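Local coordinates for uncharacterized protein (Sus scrofa, PDB 5BNF) that is porcine CD38, a disulfide-rich member of the ADP-ribosyl cyclase family, modelled here as a fragment that pairs a helical region with a parallel beta sheet, at residues A[1-5]-A[127-131]; A[36-41]-A[58-64]; A[70-76]-A[152-158]; A[106-111]-A[135-140]. One frame throughout, in Å; residues are numbered along the deposited sequence.

In the fold
Contacts 1, 2 and 4 gather in the helical part of the chain, while contact 3 lies in its four-stranded parallel sheet. Contacts 2 and 4, with centres 14 Å apart, share one aromatic core, in which Tyr-58 reaches Trp-111 and Phe-135. Contact 1 lies at the surface, its centre 12 Å from that of contact 4, and touches it through Gly-5 and Ser-110. Along the chain contact 2 closes first, nested inside the loop of contact 1; contact 4 is nested inside that of contact 3, whose centre is 23 Å away. Helix 135-149 starts in contact 4 and leads to strand 153-160 of contact 3, joining the helical part to the sheet.

Contact 1: residues A[1-5]-A[127-131]; sequences WNGKG and DRRNC
Gly-3 and Asp-127 bring the two loops closest, with their CA atoms 4.6 Å apart. Neither segment is a regular helix or strand, but 127-131 turns tightly: the carbonyl O of Asp-127 accepts from the backbone N of both Asn-130 and Cys-131. Asp-127 OD1 also takes the N of Asn-130, at 2.9 Å and nearly along its C-O bond, which makes an Asx motif. CG of Asp-127 stands between backbone N and carbonyl carbon (chi1 64°), folding the carboxylate back over its own turn. The side chain of Asn-130 reaches into the bend of residues 1-3. Its amide and that of Asn-2 are nearly coplanar, with planes 27° apart, while its CG comes to 3.5 Å from CE3 at the edge of the Trp-1 indole. Cys-131 SG, in a disulfide with Cys-51, lies above the indole face at a distance, 5.3 Å from the centroid of the six-membered ring of Trp-1. Outside the pair, Ser-124 OG is hydrogen-bonded to the N of Trp-1, and the backbone of Gly-3 to that of Cys-125. With O and OD1 of Asp-127 both holding Asn-130 N, the turn is fixed and sets that side chain between the Trp-1 edge and Asn-2 amide.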
loop_
_atom_site.group_PDB
_atom_site.type_symbol
_atom_site.label_atom_id
_atom_site.label_comp_id
_atom_site.label_asym_id
_atom_site.label_seq_id
_atom_site.Cartn_x
_atom_site.Cartn_y
_atom_site.Cartn_z
ATOM N N TRP A 1 3.544 11.745 21.276
ATOM C CA TRP A 1 3.721 10.394 20.662
ATOM C C TRP A 1 5.089 10.250 20.027
ATOM O O TRP A 1 5.866 11.200 19.980
ATOM C CB TRP A 1 2.644 10.126 19.598
ATOM C CG TRP A 1 1.251 10.079 20.151
ATOM C CD1 TRP A 1 0.299 11.052 20.058
ATOM C CD2 TRP A 1 0.672 9.025 20.927
ATOM N NE1 TRP A 1 -0.833 10.673 20.730
ATOM C CE2 TRP A 1 -0.634 9.431 21.273
ATOM C CE3 TRP A 1 1.130 7.779 21.367
ATOM C CZ2 TRP A 1 -1.492 8.634 22.040
ATOM C CZ3 TRP A 1 0.279 6.986 22.134
ATOM C CH2 TRP A 1 -1.016 7.418 22.461
ATOM N N ASN A 2 5.367 9.052 19.522
ATOM C CA ASN A 2 6.647 8.752 18.901
ATOM C C ASN A 2 6.668 8.974 17.400
ATOM O O ASN A 2 7.733 9.116 16.814
ATOM C CB ASN A 2 7.027 7.300 19.200
ATOM C CG ASN A 2 7.413 7.087 20.649
ATOM O OD1 ASN A 2 8.523 7.412 21.060
ATOM N ND2 ASN A 2 6.497 6.550 21.430
ATOM N N GLY A 3 5.496 9.002 16.778
ATOM C CA GLY A 3 5.445 9.179 15.341
ATOM C C GLY A 3 5.461 10.615 14.852
ATOM O O GLY A 3 5.201 11.555 15.600
ATOM N N LYS A 4 5.779 10.769 13.573
ATOM C CA LYS A 4 5.825 12.072 12.921
ATOM C C LYS A 4 4.504 12.820 13.064
ATOM O O LYS A 4 3.431 12.228 12.984
ATOM C CB LYS A 4 6.108 11.894 11.426
ATOM C CG LYS A 4 7.528 12.181 10.982
ATOM C CD LYS A 4 7.720 11.716 9.544
ATOM C CE LYS A 4 9.105 12.041 9.007
ATOM N NZ LYS A 4 9.313 11.469 7.641
ATOM N N GLY A 5 4.589 14.125 13.272
ATOM C CA GLY A 5 3.385 14.923 13.377
ATOM C C GLY A 5 2.821 15.055 11.980
ATOM O O GLY A 5 3.498 14.725 11.006
ATOM N N ASP A 127 2.557 6.209 16.148
ATOM C CA ASP A 127 2.946 5.335 15.042
ATOM C C ASP A 127 2.458 3.937 15.382
ATOM O O ASP A 127 1.875 3.741 16.439
ATOM C CB ASP A 127 4.465 5.354 14.799
ATOM C CG ASP A 127 5.265 4.812 15.972
ATOM O OD1 ASP A 127 4.684 4.183 16.876
ATOM O OD2 ASP A 127 6.496 5.007 15.977
ATOM N N ARG A 128 2.691 2.970 14.503
ATOM C CA ARG A 128 2.193 1.619 14.729
ATOM C C ARG A 128 2.540 1.022 16.095
ATOM O O ARG A 128 1.726 0.318 16.678
ATOM C CB ARG A 128 2.650 0.680 13.605
ATOM C CG ARG A 128 1.913 -0.655 13.604
ATOM C CD ARG A 128 1.924 -1.368 12.247
ATOM N NE ARG A 128 3.195 -2.014 11.930
ATOM C CZ ARG A 128 4.208 -1.423 11.303
ATOM N NH1 ARG A 128 4.109 -0.157 10.917
ATOM N NH2 ARG A 128 5.318 -2.105 11.055
ATOM N N ARG A 129 3.738 1.308 16.599
ATOM C CA ARG A 129 4.170 0.796 17.889
ATOM C C ARG A 129 3.535 1.536 19.057
ATOM O O ARG A 129 3.486 1.009 20.169
ATOM C CB ARG A 129 5.689 0.844 17.999
ATOM C CG ARG A 129 6.360 -0.148 17.078
ATOM C CD ARG A 129 7.856 0.070 17.013
ATOM N NE ARG A 129 8.496 -0.164 18.301
ATOM C CZ ARG A 129 9.807 -0.090 18.491
ATOM N NH1 ARG A 129 10.597 0.217 17.477
ATOM N NH2 ARG A 129 10.323 -0.334 19.686
ATOM N N ASN A 130 3.067 2.758 18.813
ATOM C CA ASN A 130 2.382 3.513 19.859
ATOM C C ASN A 130 0.988 2.916 19.970
ATOM O O ASN A 130 0.474 2.701 21.060
ATOM C CB ASN A 130 2.258 4.995 19.509
ATOM C CG ASN A 130 3.518 5.775 19.805
ATOM O OD1 ASN A 130 4.204 5.516 20.794
ATOM N ND2 ASN A 130 3.817 6.761 18.958
ATOM N N CYS A 131 0.378 2.657 18.820
ATOM C CA CYS A 131 -0.943 2.058 18.757
ATOM C C CYS A 131 -1.213 1.682 17.306
ATOM O O CYS A 131 -1.113 2.509 16.396
ATOM C CB CYS A 131 -2.030 3.006 19.323
ATOM S SG CYS A 131 -2.385 4.583 18.476
#

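Contact 2: residues A[36-41]-A[58-64]; sequences KIKKAF and YDLLMKL
Leu-61 lies with one methyl over a face of the Phe-41 ring: CD2 is 4.0 Å from the ring centroid and 21° off its normal, displaced toward the rim. With CG anti to its own backbone N (chi1 -176°), Leu-61 spreads its two branches between neighbours on the facing helix. The other branch, CD1, meets Ile-37 CG2 at 3.8 Å, the two side chains crossing at about a right angle. Ile-37 and Leu-64 instead slide past each other in opposite directions, bringing Ile-37 CD1 tightly against Leu-64 CB at 3.2 Å. These contacts join nearly antiparallel helices 34-45 and 59-64; the axes of segments 36-41 and 59-64 approach to 8.6 Å, their directions 155° apart. Ala-40 stands at the middle of the interface, its small CB facing Leu-61 and Leu-64; its CA is 5.2 Å from Leu-61 CA. Farther along, Leu-64 CD1 reaches the backbone of Lys-36, 3.9 Å from its O. Tyr-58, at the N-cap position of the second helix, brings CE1 to 4.3 Å from Phe-41 CE1. Its hydroxyl is hydrogen-bonded to Phe-135 O and Trp-111 NE1, while Phe-41 meets Trp-111 and Phe-10 edge-to-face, carrying the packing on toward helices 135-149 and 10-25.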
loop_
_atom_site.group_PDB
_atom_site.type_symbol
_atom_site.label_atom_id
_atom_site.label_comp_id
_atom_site.label_asym_id
_atom_site.label_seq_id
_atom_site.Cartn_x
_atom_site.Cartn_y
_atom_site.Cartn_z
ATOM N N LYS A 36 -14.142 16.694 -3.039
ATOM C CA LYS A 36 -14.985 15.719 -2.361
ATOM C C LYS A 36 -14.089 14.726 -1.635
ATOM O O LYS A 36 -14.340 14.369 -0.485
ATOM C CB LYS A 36 -15.842 14.975 -3.383
ATOM C CG LYS A 36 -17.325 14.952 -3.074
ATOM C CD LYS A 36 -18.134 15.316 -4.313
ATOM C CE LYS A 36 -17.842 14.376 -5.476
ATOM N NZ LYS A 36 -18.531 14.814 -6.724
ATOM N N ILE A 37 -13.043 14.282 -2.329
ATOM C CA ILE A 37 -12.092 13.328 -1.776
ATOM C C ILE A 37 -11.416 13.915 -0.539
ATOM O O ILE A 37 -11.438 13.310 0.531
ATOM C CB ILE A 37 -11.001 12.953 -2.816
ATOM C CG1 ILE A 37 -11.633 12.258 -4.024
ATOM C CG2 ILE A 37 -9.973 12.029 -2.185
ATOM C CD1 ILE A 37 -12.188 10.873 -3.737
ATOM N N LYS A 38 -10.825 15.096 -0.696
ATOM C CA LYS A 38 -10.134 15.781 0.393
ATOM C C LYS A 38 -11.005 15.901 1.633
ATOM O O LYS A 38 -10.525 15.760 2.760
ATOM C CB LYS A 38 -9.700 17.173 -0.061
ATOM C CG LYS A 38 -9.383 18.123 1.079
ATOM C CD LYS A 38 -9.293 19.561 0.591
ATOM C CE LYS A 38 -9.598 20.542 1.711
ATOM N NZ LYS A 38 -9.648 21.953 1.227
ATOM N N LYS A 39 -12.287 16.170 1.418
ATOM C CA LYS A 39 -13.231 16.309 2.515
ATOM C C LYS A 39 -13.358 14.986 3.255
ATOM O O LYS A 39 -13.332 14.943 4.481
ATOM C CB LYS A 39 -14.602 16.729 1.979
ATOM C CG LYS A 39 -15.645 16.950 3.059
ATOM C CD LYS A 39 -15.274 18.126 3.944
ATOM C CE LYS A 39 -16.305 18.325 5.038
ATOM N NZ LYS A 39 -15.882 19.401 5.978
ATOM N N ALA A 40 -13.497 13.906 2.496
ATOM C CA ALA A 40 -13.630 12.573 3.068
ATOM C C ALA A 40 -12.384 12.145 3.846
ATOM O O ALA A 40 -12.478 11.595 4.947
ATOM C CB ALA A 40 -13.908 11.585 1.969
ATOM N N PHE A 41 -11.223 12.387 3.256
ATOM C CA PHE A 41 -9.962 12.040 3.884
ATOM C C PHE A 41 -9.950 12.705 5.255
ATOM O O PHE A 41 -9.886 12.037 6.286
ATOM C CB PHE A 41 -8.800 12.577 3.045
ATOM C CG PHE A 41 -7.537 11.763 3.144
ATOM C CD1 PHE A 41 -7.193 11.112 4.327
ATOM C CD2 PHE A 41 -6.678 11.669 2.056
ATOM C CE1 PHE A 41 -6.008 10.377 4.421
ATOM C CE2 PHE A 41 -5.492 10.940 2.137
ATOM C CZ PHE A 41 -5.157 10.292 3.324
ATOM N N TYR A 58 -12.925 5.002 6.910
ATOM C CA TYR A 58 -12.500 5.342 5.558
ATOM C C TYR A 58 -13.444 4.861 4.456
ATOM O O TYR A 58 -13.121 4.978 3.272
ATOM C CB TYR A 58 -11.102 4.786 5.288
ATOM C CG TYR A 58 -9.971 5.509 5.987
ATOM C CD1 TYR A 58 -9.701 6.848 5.724
ATOM C CD2 TYR A 58 -9.129 4.832 6.865
ATOM C CE1 TYR A 58 -8.610 7.494 6.314
ATOM C CE2 TYR A 58 -8.041 5.467 7.459
ATOM C CZ TYR A 58 -7.787 6.791 7.184
ATOM O OH TYR A 58 -6.717 7.410 7.796
ATOM N N ASP A 59 -14.601 4.322 4.825
ATOM C CA ASP A 59 -15.543 3.845 3.816
ATOM C C ASP A 59 -15.756 4.901 2.737
ATOM O O ASP A 59 -15.414 4.695 1.575
ATOM C CB ASP A 59 -16.887 3.470 4.449
ATOM C CG ASP A 59 -16.789 2.249 5.347
ATOM O OD1 ASP A 59 -15.844 1.451 5.174
ATOM O OD2 ASP A 59 -17.666 2.078 6.218
ATOM N N LEU A 60 -16.305 6.039 3.137
ATOM C CA LEU A 60 -16.560 7.133 2.215
ATOM C C LEU A 60 -15.352 7.363 1.313
ATOM O O LEU A 60 -15.478 7.428 0.094
ATOM C CB LEU A 60 -16.867 8.406 3.010
ATOM C CG LEU A 60 -17.375 9.681 2.317
ATOM C CD1 LEU A 60 -16.412 10.124 1.249
ATOM C CD2 LEU A 60 -18.735 9.429 1.696
ATOM N N LEU A 61 -14.178 7.488 1.920
ATOM C CA LEU A 61 -12.960 7.731 1.159
ATOM C C LEU A 61 -12.606 6.609 0.180
ATOM O O LEU A 61 -12.180 6.878 -0.938
ATOM C CB LEU A 61 -11.788 7.977 2.108
ATOM C CG LEU A 61 -10.464 8.329 1.431
ATOM C CD1 LEU A 61 -10.627 9.569 0.576
ATOM C CD2 LEU A 61 -9.412 8.546 2.490
ATOM N N MET A 62 -12.775 5.359 0.593
ATOM C CA MET A 62 -12.457 4.234 -0.279
ATOM C C MET A 62 -13.467 4.116 -1.409
ATOM O O MET A 62 -13.177 3.547 -2.461
ATOM C CB MET A 62 -12.412 2.934 0.528
ATOM C CG MET A 62 -11.329 2.944 1.582
ATOM S SD MET A 62 -9.730 3.353 0.859
ATOM C CE MET A 62 -8.789 1.934 1.280
ATOM N N LYS A 63 -14.654 4.668 -1.183
ATOM C CA LYS A 63 -15.726 4.643 -2.165
ATOM C C LYS A 63 -15.482 5.715 -3.225
ATOM O O LYS A 63 -15.602 5.457 -4.416
ATOM C CB LYS A 63 -17.065 4.881 -1.464
ATOM C CG LYS A 63 -18.293 4.644 -2.319
ATOM C CD LYS A 63 -19.560 4.848 -1.505
ATOM C CE LYS A 63 -20.789 4.320 -2.233
ATOM N NZ LYS A 63 -22.049 4.687 -1.521
ATOM N N LEU A 64 -15.119 6.914 -2.789
ATOM C CA LEU A 64 -14.869 8.008 -3.719
ATOM C C LEU A 64 -13.531 7.902 -4.432
ATOM O O LEU A 64 -13.301 8.591 -5.421
ATOM C CB LEU A 64 -14.931 9.349 -2.993
ATOM C CG LEU A 64 -16.269 9.760 -2.377
ATOM C CD1 LEU A 64 -16.067 11.079 -1.655
ATOM C CD2 LEU A 64 -17.349 9.902 -3.452
#

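Contact 3: residues A[70-76]-A[152-158]; sequences PCDKTVF and CGMVQVF
Cys-71 and Cys-152 are joined by a disulfide, SG to SG 2.0 Å with a torsion of -93° about the S-S bond, just ahead of two neighbouring parallel strands of the sheet. Beyond it the backbones run as edge strand 75-77 beside inner strand 153-160, and the bonds alternate along the ladder: Gln-156 N gives to Thr-74 O, Phe-76 N to Gln-156 O at 2.7 Å, and Phe-158 N to Phe-76 O. Ahead of the ladder, Asp-72 takes up the backbone pairing in its own way. Its N gives to Cys-152 O, while its carboxylate OD1 accepts from Met-154 N at 2.9 Å, met 40° out of the carboxylate plane. With CG beside its backbone N (chi1 -66°), the acid reaches over Gly-153, and a type II turn from Pro-70 to Lys-73 holds Asp-72 at the bend. Val-75 and Gln-156 share one side of the sheet, Phe-76 and Val-157 the other, where Phe-76 CB touches Val-157 CG2 at 3.7 Å. Farther out, the Phe-76 ring meets those of Phe-147 and Phe-173, and Phe-158 stacks on Trp-192 of strand 186-194. A water bridges the start of the pair, donating to Pro-70 O and accepting from Cys-152 N at 3.1 Å. Val-75 CG1 touches the Phe-158 ring at its edge, 3.5 Å from CE1.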
loop_
_atom_site.group_PDB
_atom_site.type_symbol
_atom_site.label_atom_id
_atom_site.label_comp_id
_atom_site.label_asym_id
_atom_site.label_seq_id
_atom_site.Cartn_x
_atom_site.Cartn_y
_atom_site.Cartn_z
ATOM N N PRO A 70 -5.672 -2.348 -14.436
ATOM C CA PRO A 70 -5.673 -3.396 -15.459
ATOM C C PRO A 70 -5.113 -4.698 -14.913
ATOM O O PRO A 70 -4.229 -4.693 -14.057
ATOM C CB PRO A 70 -4.775 -2.816 -16.543
ATOM C CG PRO A 70 -5.058 -1.359 -16.451
ATOM C CD PRO A 70 -5.045 -1.119 -14.957
ATOM N N CYS A 71 -5.631 -5.815 -15.406
ATOM C CA CYS A 71 -5.141 -7.105 -14.968
ATOM C C CYS A 71 -3.709 -7.240 -15.450
ATOM O O CYS A 71 -3.310 -6.579 -16.408
ATOM C CB CYS A 71 -6.001 -8.218 -15.552
ATOM S SG CYS A 71 -7.749 -8.054 -15.081
ATOM N N ASP A 72 -2.933 -8.079 -14.774
ATOM C CA ASP A 72 -1.542 -8.306 -15.147
ATOM C C ASP A 72 -0.660 -7.116 -14.824
ATOM O O ASP A 72 0.560 -7.197 -14.933
ATOM C CB ASP A 72 -1.438 -8.601 -16.645
ATOM C CG ASP A 72 -2.111 -9.900 -17.037
ATOM O OD1 ASP A 72 -2.802 -10.504 -16.190
ATOM O OD2 ASP A 72 -1.949 -10.314 -18.204
ATOM N N LYS A 73 -1.277 -6.013 -14.423
ATOM C CA LYS A 73 -0.541 -4.793 -14.118
ATOM C C LYS A 73 -0.203 -4.586 -12.640
ATOM O O LYS A 73 0.710 -3.825 -12.318
ATOM C CB LYS A 73 -1.328 -3.594 -14.639
ATOM C CG LYS A 73 -1.534 -3.597 -16.145
ATOM C CD LYS A 73 -0.366 -2.946 -16.871
ATOM C CE LYS A 73 0.291 -3.910 -17.849
ATOM N NZ LYS A 73 -0.663 -4.414 -18.887
ATOM N N THR A 74 -0.926 -5.265 -11.751
ATOM C CA THR A 74 -0.693 -5.147 -10.311
ATOM C C THR A 74 0.683 -5.633 -9.876
ATOM O O THR A 74 1.044 -6.794 -10.075
ATOM C CB THR A 74 -1.738 -5.925 -9.518
ATOM O OG1 THR A 74 -3.035 -5.416 -9.829
ATOM C CG2 THR A 74 -1.491 -5.778 -8.036
ATOM N N VAL A 75 1.430 -4.735 -9.249
ATOM C CA VAL A 75 2.772 -5.036 -8.774
ATOM C C VAL A 75 2.956 -4.699 -7.301
ATOM O O VAL A 75 2.435 -3.699 -6.812
ATOM C CB VAL A 75 3.809 -4.259 -9.588
ATOM C CG1 VAL A 75 5.198 -4.518 -9.052
ATOM C CG2 VAL A 75 3.716 -4.674 -11.056
ATOM N N PHE A 76 3.705 -5.550 -6.604
ATOM C CA PHE A 76 3.994 -5.370 -5.186
ATOM C C PHE A 76 5.502 -5.297 -4.963
ATOM O O PHE A 76 6.279 -5.966 -5.650
ATOM C CB PHE A 76 3.444 -6.547 -4.372
ATOM C CG PHE A 76 1.948 -6.592 -4.295
ATOM C CD1 PHE A 76 1.252 -5.682 -3.512
ATOM C CD2 PHE A 76 1.232 -7.548 -5.000
ATOM C CE1 PHE A 76 -0.139 -5.731 -3.435
ATOM C CE2 PHE A 76 -0.162 -7.600 -4.927
ATOM C CZ PHE A 76 -0.844 -6.693 -4.145
ATOM N N CYS A 152 -6.195 -8.903 -10.603
ATOM C CA CYS A 152 -6.672 -9.922 -11.531
ATOM C C CYS A 152 -5.569 -10.316 -12.498
ATOM O O CYS A 152 -4.659 -9.527 -12.777
ATOM C CB CYS A 152 -7.894 -9.420 -12.315
ATOM S SG CYS A 152 -7.712 -7.768 -13.066
ATOM N N GLY A 153 -5.659 -11.545 -12.999
ATOM C CA GLY A 153 -4.671 -12.046 -13.939
ATOM C C GLY A 153 -3.388 -12.467 -13.253
ATOM O O GLY A 153 -3.395 -13.262 -12.314
ATOM N N MET A 154 -2.279 -11.926 -13.725
ATOM C CA MET A 154 -0.984 -12.238 -13.161
ATOM C C MET A 154 -0.475 -11.066 -12.327
ATOM O O MET A 154 -0.467 -9.925 -12.783
ATOM C CB MET A 154 -0.003 -12.562 -14.288
ATOM C CG MET A 154 1.391 -12.885 -13.820
ATOM S SD MET A 154 2.434 -11.430 -13.844
ATOM C CE MET A 154 3.042 -11.512 -15.523
ATOM N N VAL A 155 -0.068 -11.358 -11.095
ATOM C CA VAL A 155 0.458 -10.339 -10.198
ATOM C C VAL A 155 1.948 -10.563 -9.986
ATOM O O VAL A 155 2.449 -11.684 -10.114
ATOM C CB VAL A 155 -0.243 -10.368 -8.814
ATOM C CG1 VAL A 155 -1.708 -10.088 -8.981
ATOM C CG2 VAL A 155 -0.040 -11.719 -8.145
ATOM N N GLN A 156 2.647 -9.489 -9.648
ATOM C CA GLN A 156 4.079 -9.552 -9.423
ATOM C C GLN A 156 4.472 -8.947 -8.085
ATOM O O GLN A 156 3.761 -8.106 -7.531
ATOM C CB GLN A 156 4.817 -8.790 -10.527
ATOM C CG GLN A 156 4.624 -9.328 -11.918
ATOM C CD GLN A 156 5.314 -8.463 -12.955
ATOM O OE1 GLN A 156 4.761 -7.478 -13.427
ATOM N NE2 GLN A 156 6.543 -8.820 -13.292
ATOM N N VAL A 157 5.619 -9.375 -7.572
ATOM C CA VAL A 157 6.132 -8.840 -6.324
ATOM C C VAL A 157 7.643 -8.826 -6.425
ATOM O O VAL A 157 8.244 -9.808 -6.858
ATOM C CB VAL A 157 5.694 -9.687 -5.108
ATOM C CG1 VAL A 157 6.218 -11.103 -5.232
ATOM C CG2 VAL A 157 6.187 -9.034 -3.822
ATOM N N PHE A 158 8.256 -7.699 -6.068
ATOM C CA PHE A 158 9.713 -7.586 -6.111
ATOM C C PHE A 158 10.281 -7.703 -4.703
ATOM O O PHE A 158 9.830 -7.031 -3.777
ATOM C CB PHE A 158 10.149 -6.259 -6.753
ATOM C CG PHE A 158 9.824 -6.162 -8.220
ATOM C CD1 PHE A 158 8.512 -6.038 -8.649
ATOM C CD2 PHE A 158 10.834 -6.219 -9.173
ATOM C CE1 PHE A 158 8.213 -5.975 -10.012
ATOM C CE2 PHE A 158 10.541 -6.157 -10.531
ATOM C CZ PHE A 158 9.231 -6.034 -10.950
HETATM O O HOH W 1 -4.641 -6.369 -11.435
#

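Contact 4: residues A[106-111]-A[135-140]; sequences ADDLSW and FVSVFW
Trp-111 has a methyl over one face: CG2 of Val-136 lies 3.8 Å from the centroid of the six-membered ring, only 12° off the normal. Phe-139 takes its edge, with CB in the plane of the indole, and the two rings form an offset edge-to-face pair in which Trp-111 points its rim at the Phe-139 face, planes 77° apart and Trp-111 CH2 3.5 Å from Phe-139 CD2. Phe-139 in turn lays CE2 over the centre of one face of Trp-140, 3.8 Å above it, while Val-136 CG1 lies in plane at the Trp-140 edge. The chi1 of Trp-111 (67°) sets CG between backbone N and carbonyl carbon, turning the indole across the first turns of helix 135-149. At the end of helix 101-106, Ala-106 CB touches Phe-139 CE2 at 3.5 Å, and Trp-140 CZ2 comes to 3.7 Å from Asp-107 N. Two waters lie between the segments: one donates to Leu-109 O, its link to Trp-140 NE1 weak and doubtful, and another sits between Trp-111 O and Val-136 N, its bonding doubtful. The Trp-111 ring also meets Phe-10 and Phe-45. Trp-111, Phe-139 and Trp-140 thus form an aromatic cluster that packs the type II turn and loop following helix 101-106 against the N-terminal turns of helix 135-149.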
loop_
_atom_site.group_PDB
_atom_site.type_symbol
_atom_site.label_atom_id
_atom_site.label_comp_id
_atom_site.label_asym_id
_atom_site.label_seq_id
_atom_site.Cartn_x
_atom_site.Cartn_y
_atom_site.Cartn_z
ATOM N N ALA A 106 -1.701 10.247 -0.786
ATOM C CA ALA A 106 -1.312 10.040 0.605
ATOM C C ALA A 106 0.166 9.706 0.791
ATOM O O ALA A 106 0.735 9.942 1.859
ATOM C CB ALA A 106 -2.171 8.946 1.213
ATOM N N ASP A 107 0.785 9.175 -0.256
ATOM C CA ASP A 107 2.185 8.780 -0.208
ATOM C C ASP A 107 3.125 9.727 0.543
ATOM O O ASP A 107 3.147 10.929 0.289
ATOM C CB ASP A 107 2.695 8.564 -1.632
ATOM C CG ASP A 107 4.050 7.894 -1.665
ATOM O OD1 ASP A 107 4.246 6.913 -0.915
ATOM O OD2 ASP A 107 4.915 8.339 -2.445
ATOM N N ASP A 108 3.893 9.155 1.472
ATOM C CA ASP A 108 4.870 9.875 2.290
ATOM C C ASP A 108 4.319 10.869 3.308
ATOM O O ASP A 108 5.079 11.466 4.065
ATOM C CB ASP A 108 5.884 10.598 1.399
ATOM C CG ASP A 108 6.829 9.641 0.697
ATOM O OD1 ASP A 108 7.300 8.687 1.355
ATOM O OD2 ASP A 108 7.111 9.851 -0.505
ATOM N N LEU A 109 3.009 11.043 3.347
ATOM C CA LEU A 109 2.422 11.997 4.281
ATOM C C LEU A 109 2.152 11.431 5.677
ATOM O O LEU A 109 2.142 10.215 5.877
ATOM C CB LEU A 109 1.128 12.545 3.684
ATOM C CG LEU A 109 1.205 13.639 2.611
ATOM C CD1 LEU A 109 2.302 13.376 1.606
ATOM C CD2 LEU A 109 -0.150 13.720 1.928
ATOM N N SER A 110 1.949 12.331 6.635
ATOM C CA SER A 110 1.644 11.963 8.017
ATOM C C SER A 110 0.417 12.736 8.479
ATOM O O SER A 110 0.314 13.938 8.247
ATOM C CB SER A 110 2.817 12.295 8.939
ATOM O OG SER A 110 3.811 11.288 8.878
ATOM N N TRP A 111 -0.514 12.055 9.138
ATOM C CA TRP A 111 -1.714 12.732 9.601
ATOM C C TRP A 111 -2.375 12.094 10.825
ATOM O O TRP A 111 -2.266 10.891 11.062
ATOM C CB TRP A 111 -2.726 12.820 8.452
ATOM C CG TRP A 111 -3.295 11.494 8.002
ATOM C CD1 TRP A 111 -4.415 10.879 8.483
ATOM C CD2 TRP A 111 -2.766 10.621 6.990
ATOM N NE1 TRP A 111 -4.616 9.685 7.840
ATOM C CE2 TRP A 111 -3.619 9.500 6.920
ATOM C CE3 TRP A 111 -1.657 10.676 6.143
ATOM C CZ2 TRP A 111 -3.401 8.443 6.031
ATOM C CZ3 TRP A 111 -1.438 9.625 5.256
ATOM C CH2 TRP A 111 -2.306 8.524 5.208
ATOM N N PHE A 135 -4.512 6.444 12.522
ATOM C CA PHE A 135 -5.011 6.720 11.181
ATOM C C PHE A 135 -4.119 6.510 9.950
ATOM O O PHE A 135 -4.639 6.272 8.860
ATOM C CB PHE A 135 -5.645 8.111 11.167
ATOM C CG PHE A 135 -6.986 8.146 11.840
ATOM C CD1 PHE A 135 -8.108 7.637 11.196
ATOM C CD2 PHE A 135 -7.119 8.621 13.144
ATOM C CE1 PHE A 135 -9.348 7.599 11.844
ATOM C CE2 PHE A 135 -8.352 8.586 13.797
ATOM C CZ PHE A 135 -9.466 8.074 13.148
ATOM N N VAL A 136 -2.800 6.569 10.103
ATOM C CA VAL A 136 -1.920 6.344 8.965
ATOM C C VAL A 136 -1.810 4.848 8.638
ATOM O O VAL A 136 -1.914 4.431 7.476
ATOM C CB VAL A 136 -0.511 6.925 9.226
ATOM C CG1 VAL A 136 0.469 6.443 8.165
ATOM C CG2 VAL A 136 -0.578 8.434 9.196
ATOM N N SER A 137 -1.613 4.040 9.669
ATOM C CA SER A 137 -1.482 2.610 9.480
ATOM C C SER A 137 -2.777 1.971 9.000
ATOM O O SER A 137 -2.768 1.136 8.098
ATOM C CB SER A 137 -1.022 1.959 10.776
ATOM O OG SER A 137 0.244 2.470 11.144
ATOM N N VAL A 138 -3.897 2.356 9.595
ATOM C CA VAL A 138 -5.159 1.772 9.185
ATOM C C VAL A 138 -5.419 2.084 7.728
ATOM O O VAL A 138 -5.869 1.231 6.968
ATOM C CB VAL A 138 -6.309 2.278 10.039
ATOM C CG1 VAL A 138 -7.635 1.952 9.379
ATOM C CG2 VAL A 138 -6.227 1.616 11.418
ATOM N N PHE A 139 -5.122 3.311 7.343
ATOM C CA PHE A 139 -5.297 3.722 5.973
ATOM C C PHE A 139 -4.503 2.785 5.061
ATOM O O PHE A 139 -5.070 2.027 4.275
ATOM C CB PHE A 139 -4.792 5.142 5.785
ATOM C CG PHE A 139 -4.759 5.567 4.357
ATOM C CD1 PHE A 139 -5.931 5.871 3.691
ATOM C CD2 PHE A 139 -3.560 5.618 3.660
ATOM C CE1 PHE A 139 -5.908 6.217 2.337
ATOM C CE2 PHE A 139 -3.531 5.963 2.312
ATOM C CZ PHE A 139 -4.704 6.264 1.651
ATOM N N TRP A 140 -3.184 2.841 5.186
ATOM C CA TRP A 140 -2.312 2.016 4.366
ATOM C C TRP A 140 -2.633 0.531 4.428
ATOM O O TRP A 140 -2.509 -0.175 3.431
ATOM C CB TRP A 140 -0.858 2.272 4.748
ATOM C CG TRP A 140 -0.397 3.627 4.324
ATOM C CD1 TRP A 140 -0.089 4.678 5.131
ATOM C CD2 TRP A 140 -0.202 4.080 2.984
ATOM N NE1 TRP A 140 0.288 5.762 4.379
ATOM C CE2 TRP A 140 0.229 5.420 3.055
ATOM C CE3 TRP A 140 -0.346 3.482 1.728
ATOM C CZ2 TRP A 140 0.518 6.177 1.918
ATOM C CZ3 TRP A 140 -0.059 4.233 0.596
ATOM C CH2 TRP A 140 0.368 5.565 0.700
HETATM O O HOH W 2 2.161 7.386 4.833
HETATM O O HOH W 3 -1.980 8.727 12.222
#